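PDB 2EKD: KaiC-like domain-containing protein from Pyrococcus horikoshii, which is of unknown function but belongs to the DUF257 family of the P-loop NTPase clan and may be a distant relative of KaiC-like ATPases. Local coordinates for residues V74-G79 with G84-R89; D46-T51 with L90-Y95; Y33-V36 with P42-V45; D50-F55 with E70-I75. One frame throughout, in Å; residues are numbered along the deposited sequence.

Interaction 1 of 4, residues V74-G79 with G84-R89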
loop_
_atom_site.group_PDB
_atom_site.type_symbol
_atom_site.label_atom_id
_atom_site.label_comp_id
_atom_site.label_asym_id
_atom_site.label_seq_id
_atom_site.Cartn_x
_atom_site.Cartn_y
_atom_site.Cartn_z
ATOM N N VAL F 74 30.706 24.121 -15.210
ATOM C CA VAL F 74 30.047 23.025 -14.519
ATOM C C VAL F 74 30.740 22.572 -13.236
ATOM O O VAL F 74 31.964 22.488 -13.171
ATOM C CB VAL F 74 29.925 21.797 -15.463
ATOM C CG1 VAL F 74 29.325 20.610 -14.719
ATOM C CG2 VAL F 74 29.075 22.152 -16.676
ATOM N N ILE F 75 29.936 22.293 -12.217
ATOM C CA ILE F 75 30.433 21.791 -10.944
ATOM C C ILE F 75 29.873 20.375 -10.852
ATOM O O ILE F 75 28.668 20.184 -10.656
ATOM C CB ILE F 75 29.912 22.608 -9.749
ATOM C CG1 ILE F 75 30.446 24.039 -9.820
ATOM C CG2 ILE F 75 30.345 21.943 -8.436
ATOM C CD1 ILE F 75 30.017 24.907 -8.655
ATOM N N LYS F 76 30.743 19.385 -11.018
ATOM C CA LYS F 76 30.320 17.993 -10.978
ATOM C C LYS F 76 30.235 17.443 -9.567
ATOM O O LYS F 76 31.105 17.690 -8.742
ATOM C CB LYS F 76 31.264 17.122 -11.823
ATOM C CG LYS F 76 31.159 17.379 -13.323
ATOM C CD LYS F 76 32.003 16.399 -14.144
ATOM C CE LYS F 76 31.510 14.953 -14.033
ATOM N NZ LYS F 76 30.194 14.733 -14.711
HETATM N N MSE F 77 29.163 16.709 -9.300
HETATM C CA MSE F 77 28.947 16.089 -7.997
HETATM C C MSE F 77 28.845 14.592 -8.299
HETATM O O MSE F 77 27.760 14.048 -8.509
HETATM C CB MSE F 77 27.665 16.649 -7.365
HETATM C CG MSE F 77 27.626 18.190 -7.407
HETATM SE SE MSE F 77 26.209 18.983 -6.614
HETATM C CE MSE F 77 26.801 20.668 -6.453
ATOM N N GLY F 78 30.004 13.942 -8.340
ATOM C CA GLY F 78 30.061 12.532 -8.677
ATOM C C GLY F 78 30.037 12.484 -10.193
ATOM O O GLY F 78 30.149 13.527 -10.841
ATOM N N GLY F 79 29.894 11.298 -10.773
ATOM C CA GLY F 79 29.846 11.204 -12.220
ATOM C C GLY F 79 31.163 10.852 -12.885
ATOM O O GLY F 79 32.229 10.960 -12.283
ATOM N N GLY F 84 30.867 20.157 -20.715
ATOM C CA GLY F 84 30.996 21.549 -20.328
ATOM C C GLY F 84 32.350 21.828 -19.702
ATOM O O GLY F 84 33.198 20.945 -19.644
ATOM N N ARG F 85 32.556 23.055 -19.235
ATOM C CA ARG F 85 33.820 23.438 -18.612
ATOM C C ARG F 85 33.771 23.132 -17.124
ATOM O O ARG F 85 33.227 23.911 -16.342
ATOM C CB ARG F 85 34.081 24.934 -18.817
ATOM C CG ARG F 85 34.170 25.360 -20.271
ATOM C CD ARG F 85 34.308 26.872 -20.396
ATOM N NE ARG F 85 34.276 27.314 -21.787
ATOM C CZ ARG F 85 34.282 28.586 -22.166
ATOM N NH1 ARG F 85 34.319 29.551 -21.257
ATOM N NH2 ARG F 85 34.252 28.895 -23.456
ATOM N N VAL F 86 34.340 21.996 -16.735
ATOM C CA VAL F 86 34.330 21.631 -15.320
ATOM C C VAL F 86 35.266 22.520 -14.494
ATOM O O VAL F 86 36.471 22.564 -14.698
ATOM C CB VAL F 86 34.778 20.175 -15.208
ATOM C CG1 VAL F 86 34.865 19.766 -13.738
ATOM C CG2 VAL F 86 33.793 19.270 -15.924
ATOM N N ILE F 87 34.665 23.277 -13.556
ATOM C CA ILE F 87 35.483 24.132 -12.700
ATOM C C ILE F 87 35.682 23.527 -11.310
ATOM O O ILE F 87 36.350 24.077 -10.446
ATOM C CB ILE F 87 34.805 25.498 -12.577
ATOM C CG1 ILE F 87 33.401 25.341 -11.986
ATOM C CG2 ILE F 87 34.664 26.141 -13.968
ATOM C CD1 ILE F 87 32.845 26.662 -11.451
ATOM N N GLY F 88 35.039 22.364 -11.089
ATOM C CA GLY F 88 35.154 21.729 -9.781
ATOM C C GLY F 88 34.497 20.347 -9.760
ATOM O O GLY F 88 33.590 20.051 -10.525
ATOM N N ARG F 89 34.988 19.518 -8.847
ATOM C CA ARG F 89 34.468 18.171 -8.659
ATOM C C ARG F 89 34.240 17.974 -7.166
ATOM O O ARG F 89 35.158 18.127 -6.362
ATOM C CB ARG F 89 35.466 17.135 -9.186
ATOM C CG ARG F 89 35.735 17.244 -10.680
ATOM C CD ARG F 89 36.554 16.063 -11.207
ATOM N NE ARG F 89 36.560 16.020 -12.670
ATOM C CZ ARG F 89 37.125 16.940 -13.446
ATOM N NH1 ARG F 89 37.741 17.983 -12.900
ATOM N NH2 ARG F 89 37.070 16.823 -14.766
#
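Val74 and Val86 pair in the two parallel strands, 73-77 and 85-90, at one end of the mixed sheet, and their ladder contains a beta bulge. Val74 brackets Val86 in the regular parallel way: its N donates to Arg85 O at 2.8 Å, and its O accepts from Ile87 N, also at 2.8 Å. The next residue to bond to this strand, Lys76, sends its N to Gly88 O at 3.0 Å and pairs with Arg89, so 85-90 spends one residue more than its neighbour, around Ile87 and Gly88. Ile87 O turns out of the ladder and is taken by Gln108 NE2. With chi1 at 59°, Ile87 CG1 sits between its own N and carbonyl carbon, which places it 3.4 Å from Val74 O and 3.9 Å from Ile75 CG1. On the Val74 face, Lys76 CD rests on Val86 CG2 at 3.8 Å, and the bent end of the lysine carries NZ to Asp47, Asp50 and Lys81 O. Arg89, held by Asp82, sets one guanidinium face, off-centre, over Val86 CG1. The chemistry is divided: backbone bonds fix the strands, while Lys76 lends its methylene chain and Arg89 its guanidinium face to Val86, and both send their charge to acidic neighbours.

Interaction 2 of 4, residues D46-T51 with L90-Y95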
loop_
_atom_site.group_PDB
_atom_site.type_symbol
_atom_site.label_atom_id
_atom_site.label_comp_id
_atom_site.label_asym_id
_atom_site.label_seq_id
_atom_site.Cartn_x
_atom_site.Cartn_y
_atom_site.Cartn_z
ATOM N N ASP F 46 25.179 22.533 -11.908
ATOM C CA ASP F 46 25.626 21.607 -10.877
ATOM C C ASP F 46 25.169 20.251 -11.417
ATOM O O ASP F 46 23.975 19.941 -11.438
ATOM C CB ASP F 46 24.972 21.913 -9.529
ATOM C CG ASP F 46 25.497 23.192 -8.910
ATOM O OD1 ASP F 46 26.706 23.464 -9.057
ATOM O OD2 ASP F 46 24.716 23.921 -8.266
ATOM N N ASP F 47 26.132 19.468 -11.882
ATOM C CA ASP F 47 25.861 18.172 -12.482
ATOM C C ASP F 47 26.006 17.008 -11.505
ATOM O O ASP F 47 27.116 16.583 -11.169
ATOM C CB ASP F 47 26.785 18.001 -13.690
ATOM C CG ASP F 47 26.617 16.672 -14.378
ATOM O OD1 ASP F 47 25.597 15.988 -14.143
ATOM O OD2 ASP F 47 27.512 16.323 -15.175
ATOM N N ILE F 48 24.867 16.499 -11.044
ATOM C CA ILE F 48 24.864 15.386 -10.107
ATOM C C ILE F 48 24.760 14.056 -10.842
ATOM O O ILE F 48 23.846 13.840 -11.643
ATOM C CB ILE F 48 23.688 15.484 -9.107
ATOM C CG1 ILE F 48 23.746 16.814 -8.351
ATOM C CG2 ILE F 48 23.751 14.329 -8.126
ATOM C CD1 ILE F 48 22.480 17.132 -7.552
ATOM N N LEU F 49 25.718 13.177 -10.564
ATOM C CA LEU F 49 25.765 11.843 -11.151
ATOM C C LEU F 49 25.555 11.769 -12.660
ATOM O O LEU F 49 24.725 11.004 -13.145
ATOM C CB LEU F 49 24.756 10.945 -10.428
ATOM C CG LEU F 49 25.169 10.657 -8.978
ATOM C CD1 LEU F 49 24.014 10.051 -8.188
ATOM C CD2 LEU F 49 26.385 9.721 -8.991
ATOM N N ASP F 50 26.325 12.567 -13.394
ATOM C CA ASP F 50 26.271 12.595 -14.858
ATOM C C ASP F 50 24.909 12.852 -15.504
ATOM O O ASP F 50 24.671 12.427 -16.639
ATOM C CB ASP F 50 26.843 11.293 -15.437
ATOM C CG ASP F 50 28.301 11.076 -15.065
ATOM O OD1 ASP F 50 29.060 12.069 -14.989
ATOM O OD2 ASP F 50 28.689 9.905 -14.862
ATOM N N THR F 51 24.022 13.555 -14.805
ATOM C CA THR F 51 22.713 13.849 -15.369
ATOM C C THR F 51 22.832 14.851 -16.525
ATOM O O THR F 51 22.047 14.810 -17.472
ATOM C CB THR F 51 21.759 14.400 -14.285
ATOM O OG1 THR F 51 21.671 13.448 -13.215
ATOM C CG2 THR F 51 20.363 14.644 -14.859
ATOM N N LEU F 90 33.008 17.656 -6.793
ATOM C CA LEU F 90 32.677 17.454 -5.391
ATOM C C LEU F 90 32.383 15.993 -5.090
ATOM O O LEU F 90 31.820 15.273 -5.917
ATOM C CB LEU F 90 31.470 18.304 -5.004
ATOM C CG LEU F 90 31.654 19.818 -4.963
ATOM C CD1 LEU F 90 30.299 20.475 -4.766
ATOM C CD2 LEU F 90 32.613 20.198 -3.834
ATOM N N ASN F 91 32.766 15.564 -3.895
ATOM C CA ASN F 91 32.548 14.192 -3.468
ATOM C C ASN F 91 31.176 14.010 -2.829
ATOM O O ASN F 91 30.692 14.883 -2.102
ATOM C CB ASN F 91 33.633 13.773 -2.475
ATOM C CG ASN F 91 33.334 12.441 -1.821
ATOM O OD1 ASN F 91 33.242 11.411 -2.492
ATOM N ND2 ASN F 91 33.173 12.456 -0.502
ATOM N N ILE F 92 30.561 12.864 -3.105
ATOM C CA ILE F 92 29.252 12.534 -2.561
ATOM C C ILE F 92 29.371 11.458 -1.486
ATOM O O ILE F 92 29.605 10.290 -1.793
ATOM C CB ILE F 92 28.308 12.013 -3.665
ATOM C CG1 ILE F 92 28.084 13.103 -4.713
ATOM C CG2 ILE F 92 26.984 11.574 -3.053
ATOM C CD1 ILE F 92 27.285 12.644 -5.909
ATOM N N SER F 93 29.210 11.859 -0.227
ATOM C CA SER F 93 29.285 10.924 0.893
ATOM C C SER F 93 27.929 10.865 1.589
ATOM O O SER F 93 27.389 11.893 2.002
ATOM C CB SER F 93 30.363 11.367 1.888
ATOM O OG SER F 93 30.090 12.659 2.405
ATOM N N LYS F 94 27.387 9.657 1.720
ATOM C CA LYS F 94 26.082 9.457 2.346
ATOM C C LYS F 94 25.006 10.146 1.515
ATOM O O LYS F 94 24.000 10.628 2.040
ATOM C CB LYS F 94 26.081 10.002 3.779
ATOM C CG LYS F 94 26.920 9.186 4.756
ATOM C CD LYS F 94 26.237 7.864 5.114
ATOM C CE LYS F 94 24.744 8.069 5.355
ATOM N NZ LYS F 94 24.222 7.412 6.585
ATOM N N TYR F 95 25.241 10.188 0.207
ATOM C CA TYR F 95 24.316 10.792 -0.742
ATOM C C TYR F 95 24.087 12.279 -0.493
ATOM O O TYR F 95 22.974 12.781 -0.646
ATOM C CB TYR F 95 22.989 10.034 -0.707
ATOM C CG TYR F 95 23.178 8.542 -0.838
ATOM C CD1 TYR F 95 23.785 7.995 -1.968
ATOM C CD2 TYR F 95 22.790 7.679 0.184
ATOM C CE1 TYR F 95 24.005 6.623 -2.076
ATOM C CE2 TYR F 95 23.004 6.305 0.086
ATOM C CZ TYR F 95 23.613 5.785 -1.045
ATOM O OH TYR F 95 23.833 4.430 -1.144
#
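Ile92 reaches across to Ile48 and Leu49 where the parallel strand 44-48 ends and the chain turns toward helix 51-61, at the C-terminal edge of this alpha/beta sheet. The contact is slim, 76 Å² in all, and a single isoleucine makes it from the loop that joins strand 85-90 to helix 99-105. Its CB points at the turn but stays too distant to touch, and the CG2 branch likewise meets neither residue. CG1 stands anti to the carbonyl carbon of Ile92 (chi1 -62°), and the chain then runs straight on (chi2 174°), so that CD1 alone arrives. There this methyl lies 4.2 Å from Leu49 CG and, more loosely, 4.5 Å from Ile48 CG2; it also packs against the carbonyl O of Met77 in the neighbouring strand 73-77. Helix 121-127 packs against the same two residues, Ile48 and Leu49, with Leu121 and Leu124 on Ile48 and Leu127 on Leu49, which places the isoleucine tip at the border of a small apolar cluster. What presents Leu49 is a type I' beta turn from Ile48 to Thr51, its two central residues, Leu49 and Asp50, both at positive phi. The turn is closed on one oxygen: Ile48 O takes Thr51 N at 3.2 Å and Thr51 OG1 at 2.7 Å, the hydroxyl lying nearly in line with the carbonyl bond, at a C=O...OG1 angle of 174°.

Interaction 3 of 4, residues Y33-V36 with P42-V45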
loop_
_atom_site.group_PDB
_atom_site.type_symbol
_atom_site.label_atom_id
_atom_site.label_comp_id
_atom_site.label_asym_id
_atom_site.label_seq_id
_atom_site.Cartn_x
_atom_site.Cartn_y
_atom_site.Cartn_z
ATOM N N TYR F 33 17.736 23.526 -22.231
ATOM C CA TYR F 33 18.390 24.129 -23.382
ATOM C C TYR F 33 17.969 25.589 -23.476
ATOM O O TYR F 33 18.788 26.465 -23.722
ATOM C CB TYR F 33 17.991 23.414 -24.675
ATOM C CG TYR F 33 18.758 23.914 -25.877
ATOM C CD1 TYR F 33 20.078 23.520 -26.093
ATOM C CD2 TYR F 33 18.183 24.816 -26.774
ATOM C CE1 TYR F 33 20.810 24.008 -27.165
ATOM C CE2 TYR F 33 18.912 25.319 -27.857
ATOM C CZ TYR F 33 20.225 24.908 -28.044
ATOM O OH TYR F 33 20.959 25.393 -29.103
ATOM N N TYR F 34 16.678 25.831 -23.283
ATOM C CA TYR F 34 16.119 27.174 -23.339
ATOM C C TYR F 34 16.790 28.096 -22.324
ATOM O O TYR F 34 17.118 29.247 -22.632
ATOM C CB TYR F 34 14.611 27.099 -23.089
ATOM C CG TYR F 34 13.928 28.432 -22.893
ATOM C CD1 TYR F 34 13.393 29.133 -23.983
ATOM C CD2 TYR F 34 13.786 28.982 -21.618
ATOM C CE1 TYR F 34 12.727 30.347 -23.804
ATOM C CE2 TYR F 34 13.120 30.197 -21.427
ATOM C CZ TYR F 34 12.592 30.871 -22.521
ATOM O OH TYR F 34 11.912 32.051 -22.331
ATOM N N ILE F 35 17.010 27.586 -21.120
ATOM C CA ILE F 35 17.647 28.372 -20.071
ATOM C C ILE F 35 19.132 28.658 -20.355
ATOM O O ILE F 35 19.619 29.755 -20.075
ATOM C CB ILE F 35 17.506 27.664 -18.697
ATOM C CG1 ILE F 35 16.051 27.754 -18.218
ATOM C CG2 ILE F 35 18.451 28.293 -17.672
ATOM C CD1 ILE F 35 15.788 27.061 -16.874
ATOM N N VAL F 36 19.848 27.683 -20.913
ATOM C CA VAL F 36 21.277 27.859 -21.193
ATOM C C VAL F 36 21.529 28.701 -22.462
ATOM O O VAL F 36 22.263 29.683 -22.452
ATOM C CB VAL F 36 21.957 26.490 -21.367
ATOM C CG1 VAL F 36 23.402 26.688 -21.814
ATOM C CG2 VAL F 36 21.959 25.741 -20.048
ATOM N N PRO F 42 25.644 34.742 -16.609
ATOM C CA PRO F 42 26.535 33.577 -16.625
ATOM C C PRO F 42 25.790 32.324 -16.147
ATOM O O PRO F 42 25.064 32.371 -15.151
ATOM C CB PRO F 42 27.650 33.981 -15.656
ATOM C CG PRO F 42 27.680 35.482 -15.781
ATOM C CD PRO F 42 26.212 35.829 -15.792
ATOM N N ILE F 43 25.978 31.215 -16.860
ATOM C CA ILE F 43 25.340 29.945 -16.517
ATOM C C ILE F 43 26.309 28.991 -15.815
ATOM O O ILE F 43 27.419 28.771 -16.288
ATOM C CB ILE F 43 24.831 29.205 -17.775
ATOM C CG1 ILE F 43 23.743 30.019 -18.487
ATOM C CG2 ILE F 43 24.314 27.821 -17.382
ATOM C CD1 ILE F 43 22.436 30.109 -17.734
ATOM N N VAL F 44 25.884 28.427 -14.691
ATOM C CA VAL F 44 26.693 27.455 -13.967
ATOM C C VAL F 44 25.794 26.267 -13.634
ATOM O O VAL F 44 24.776 26.406 -12.948
ATOM C CB VAL F 44 27.279 28.022 -12.665
ATOM C CG1 VAL F 44 28.030 26.926 -11.914
ATOM C CG2 VAL F 44 28.230 29.163 -12.981
ATOM N N VAL F 45 26.177 25.099 -14.133
ATOM C CA VAL F 45 25.413 23.882 -13.918
ATOM C C VAL F 45 26.017 22.982 -12.834
ATOM O O VAL F 45 27.221 22.722 -12.823
ATOM C CB VAL F 45 25.325 23.060 -15.232
ATOM C CG1 VAL F 45 24.582 21.753 -14.989
ATOM C CG2 VAL F 45 24.639 23.877 -16.323
#
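Ile43 meets the last turn of helix 29-37 through two of its methyls, one for each of two successive helix residues. CG2 packs on Val36 CG2 at 4.1 Å, the two branched side chains crossing at a slant. CD1 goes to Ile35, lying 3.7 Å from its backbone O and 4.4 Å from its CG2, so part of this touch is methyl against peptide. The bend in the isoleucine explains the split: CG1 is anti to the carbonyl carbon (chi1 -63°), and chi2 at -70° folds CD1 back instead of extending it. No hydrogen bond joins the two segments. In the next shell Ile115, from strand 114-119, touches both Ile35 and Ile43, Phe8 and Phe9 of helix 5-9 also touch Ile35, and Val72 closes on Val36. Ile43 itself is positioned by the backbone on either side of it in sequence, where Pro42 and Val44 bond to Ile115. All three touching residues are buried. A helix packed through aliphatic side chains onto the residue leading into the strand that follows it is the second half of a beta-alpha-beta crossover, here strand 17-22, helix 29-37 and strand 44-48, as expected of the P-loop NTPase clan.

Interaction 4 of 4, residues D50-F55 with E70-I75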
loop_
_atom_site.group_PDB
_atom_site.type_symbol
_atom_site.label_atom_id
_atom_site.label_comp_id
_atom_site.label_asym_id
_atom_site.label_seq_id
_atom_site.Cartn_x
_atom_site.Cartn_y
_atom_site.Cartn_z
ATOM N N ASP F 50 26.325 12.567 -13.394
ATOM C CA ASP F 50 26.271 12.595 -14.858
ATOM C C ASP F 50 24.909 12.852 -15.504
ATOM O O ASP F 50 24.671 12.427 -16.639
ATOM C CB ASP F 50 26.843 11.293 -15.437
ATOM C CG ASP F 50 28.301 11.076 -15.065
ATOM O OD1 ASP F 50 29.060 12.069 -14.989
ATOM O OD2 ASP F 50 28.689 9.905 -14.862
ATOM N N THR F 51 24.022 13.555 -14.805
ATOM C CA THR F 51 22.713 13.849 -15.369
ATOM C C THR F 51 22.832 14.851 -16.525
ATOM O O THR F 51 22.047 14.810 -17.472
ATOM C CB THR F 51 21.759 14.400 -14.285
ATOM O OG1 THR F 51 21.671 13.448 -13.215
ATOM C CG2 THR F 51 20.363 14.644 -14.859
ATOM N N TYR F 52 23.824 15.736 -16.459
ATOM C CA TYR F 52 24.016 16.722 -17.518
ATOM C C TYR F 52 24.331 16.000 -18.827
ATOM O O TYR F 52 23.798 16.344 -19.884
ATOM C CB TYR F 52 25.137 17.694 -17.140
ATOM C CG TYR F 52 25.234 18.911 -18.039
ATOM C CD1 TYR F 52 24.088 19.514 -18.556
ATOM C CD2 TYR F 52 26.473 19.497 -18.322
ATOM C CE1 TYR F 52 24.168 20.673 -19.325
ATOM C CE2 TYR F 52 26.566 20.660 -19.092
ATOM C CZ TYR F 52 25.407 21.244 -19.586
ATOM O OH TYR F 52 25.480 22.413 -20.307
ATOM N N TYR F 53 25.179 14.980 -18.749
ATOM C CA TYR F 53 25.520 14.188 -19.926
ATOM C C TYR F 53 24.248 13.611 -20.569
ATOM O O TYR F 53 24.110 13.616 -21.794
ATOM C CB TYR F 53 26.465 13.039 -19.543
ATOM C CG TYR F 53 26.655 12.019 -20.648
ATOM C CD1 TYR F 53 27.456 12.297 -21.758
ATOM C CD2 TYR F 53 25.986 10.792 -20.611
ATOM C CE1 TYR F 53 27.582 11.383 -22.807
ATOM C CE2 TYR F 53 26.104 9.871 -21.655
ATOM C CZ TYR F 53 26.898 10.176 -22.750
ATOM O OH TYR F 53 26.963 9.295 -23.811
ATOM N N GLU F 54 23.323 13.115 -19.745
ATOM C CA GLU F 54 22.073 12.538 -20.258
ATOM C C GLU F 54 21.209 13.593 -20.954
ATOM O O GLU F 54 20.647 13.331 -22.020
ATOM C CB GLU F 54 21.279 11.872 -19.124
ATOM C CG GLU F 54 22.101 10.898 -18.284
ATOM C CD GLU F 54 21.297 10.202 -17.189
ATOM O OE1 GLU F 54 20.381 10.824 -16.614
ATOM O OE2 GLU F 54 21.597 9.027 -16.891
ATOM N N PHE F 55 21.100 14.782 -20.358
ATOM C CA PHE F 55 20.317 15.866 -20.967
ATOM C C PHE F 55 20.975 16.281 -22.278
ATOM O O PHE F 55 20.308 16.490 -23.296
ATOM C CB PHE F 55 20.248 17.086 -20.038
ATOM C CG PHE F 55 19.128 17.033 -19.033
ATOM C CD1 PHE F 55 18.983 15.946 -18.184
ATOM C CD2 PHE F 55 18.231 18.092 -18.921
ATOM C CE1 PHE F 55 17.960 15.913 -17.234
ATOM C CE2 PHE F 55 17.208 18.067 -17.976
ATOM C CZ PHE F 55 17.074 16.972 -17.131
ATOM N N GLU F 70 28.202 22.938 -24.058
ATOM C CA GLU F 70 29.595 22.535 -23.893
ATOM C C GLU F 70 30.465 23.659 -23.340
ATOM O O GLU F 70 31.502 23.405 -22.732
ATOM C CB GLU F 70 30.179 22.083 -25.233
ATOM C CG GLU F 70 29.605 20.799 -25.784
ATOM C CD GLU F 70 30.097 20.519 -27.189
ATOM O OE1 GLU F 70 31.312 20.689 -27.437
ATOM O OE2 GLU F 70 29.280 20.122 -28.044
ATOM N N ASN F 71 30.032 24.899 -23.535
ATOM C CA ASN F 71 30.818 26.041 -23.089
ATOM C C ASN F 71 30.425 26.703 -21.773
ATOM O O ASN F 71 30.982 27.738 -21.421
ATOM C CB ASN F 71 30.854 27.094 -24.200
ATOM C CG ASN F 71 31.479 26.561 -25.474
ATOM O OD1 ASN F 71 32.632 26.118 -25.476
ATOM N ND2 ASN F 71 30.722 26.594 -26.564
ATOM N N VAL F 72 29.480 26.122 -21.040
ATOM C CA VAL F 72 29.094 26.710 -19.764
ATOM C C VAL F 72 29.965 26.094 -18.681
ATOM O O VAL F 72 30.566 25.044 -18.895
ATOM C CB VAL F 72 27.613 26.433 -19.429
ATOM C CG1 VAL F 72 26.720 26.983 -20.533
ATOM C CG2 VAL F 72 27.390 24.938 -19.242
ATOM N N GLN F 73 30.039 26.742 -17.523
ATOM C CA GLN F 73 30.837 26.220 -16.423
ATOM C C GLN F 73 30.025 25.161 -15.674
ATOM O O GLN F 73 28.809 25.287 -15.518
ATOM C CB GLN F 73 31.246 27.354 -15.481
ATOM C CG GLN F 73 31.914 28.531 -16.202
ATOM C CD GLN F 73 32.402 29.604 -15.247
ATOM O OE1 GLN F 73 33.521 29.535 -14.737
ATOM N NE2 GLN F 73 31.557 30.592 -14.985
ATOM N N VAL F 74 30.706 24.121 -15.210
ATOM C CA VAL F 74 30.047 23.025 -14.519
ATOM C C VAL F 74 30.740 22.572 -13.236
ATOM O O VAL F 74 31.964 22.488 -13.171
ATOM C CB VAL F 74 29.925 21.797 -15.463
ATOM C CG1 VAL F 74 29.325 20.610 -14.719
ATOM C CG2 VAL F 74 29.075 22.152 -16.676
ATOM N N ILE F 75 29.936 22.293 -12.217
ATOM C CA ILE F 75 30.433 21.791 -10.944
ATOM C C ILE F 75 29.873 20.375 -10.852
ATOM O O ILE F 75 28.668 20.184 -10.656
ATOM C CB ILE F 75 29.912 22.608 -9.749
ATOM C CG1 ILE F 75 30.446 24.039 -9.820
ATOM C CG2 ILE F 75 30.345 21.943 -8.436
ATOM C CD1 ILE F 75 30.017 24.907 -8.655
#
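The ring of Tyr52 is the flat group here, and two valine methyls approach it obliquely, Val74 near CD2 and CE2 and Val72 at the hydroxyl end. Val74 CG2 lies 3.8 Å from Tyr52 CE2 and 4.1 Å from Tyr52 CD2, next to the bond between them. Val72 CG2 comes near the far end instead, 3.3 Å from Tyr52 OH and 4.2 Å from Tyr52 CZ. The ring reaches both because CG is anti to the backbone N (chi1 -169°), which swings the side chain from the first turn of helix 51-61 toward strand 73-77 and the residues leading into it. Leu32 of helix 29-37 and Ile83 also pack on Tyr52, while Val72 touches Val36 and Val45, so the valines and the ring belong to one apolar layer between helices and sheet. At the helix start, Asp47 OD1 takes the N of Tyr52. The hydroxyl donates to Leu69 O, near the end of helix 67-70. Chemically, then, the contact between the segments is purely van der Waals; the buried phenol is satisfied by a carbonyl outside them, and that bond should fix how far the ring reaches past Val74 and Val72.

Overall arrangement
Strands 44-48 and 73-77, neighbours in the sheet, tie the four contacts together. Interaction 1 lies at the sheet's edge, partly buried, and alone uses backbone hydrogen bonds between its segments; the others are held by apolar side chains. Interactions 3 and 4 are buried and pack helices 29-37 and 51-61 on the sheet; they meet through Val36 and Val72, whose CG1 atoms are 3.6 Å apart. Interaction 2 is smaller and less buried, at the turn before helix 51-61. Interactions 1 and 4 share Val74, which pairs with one strand through its backbone and meets a helix through CG2. Asp50, shared by interactions 2 and 4, salt-bridges Lys76 of interaction 1.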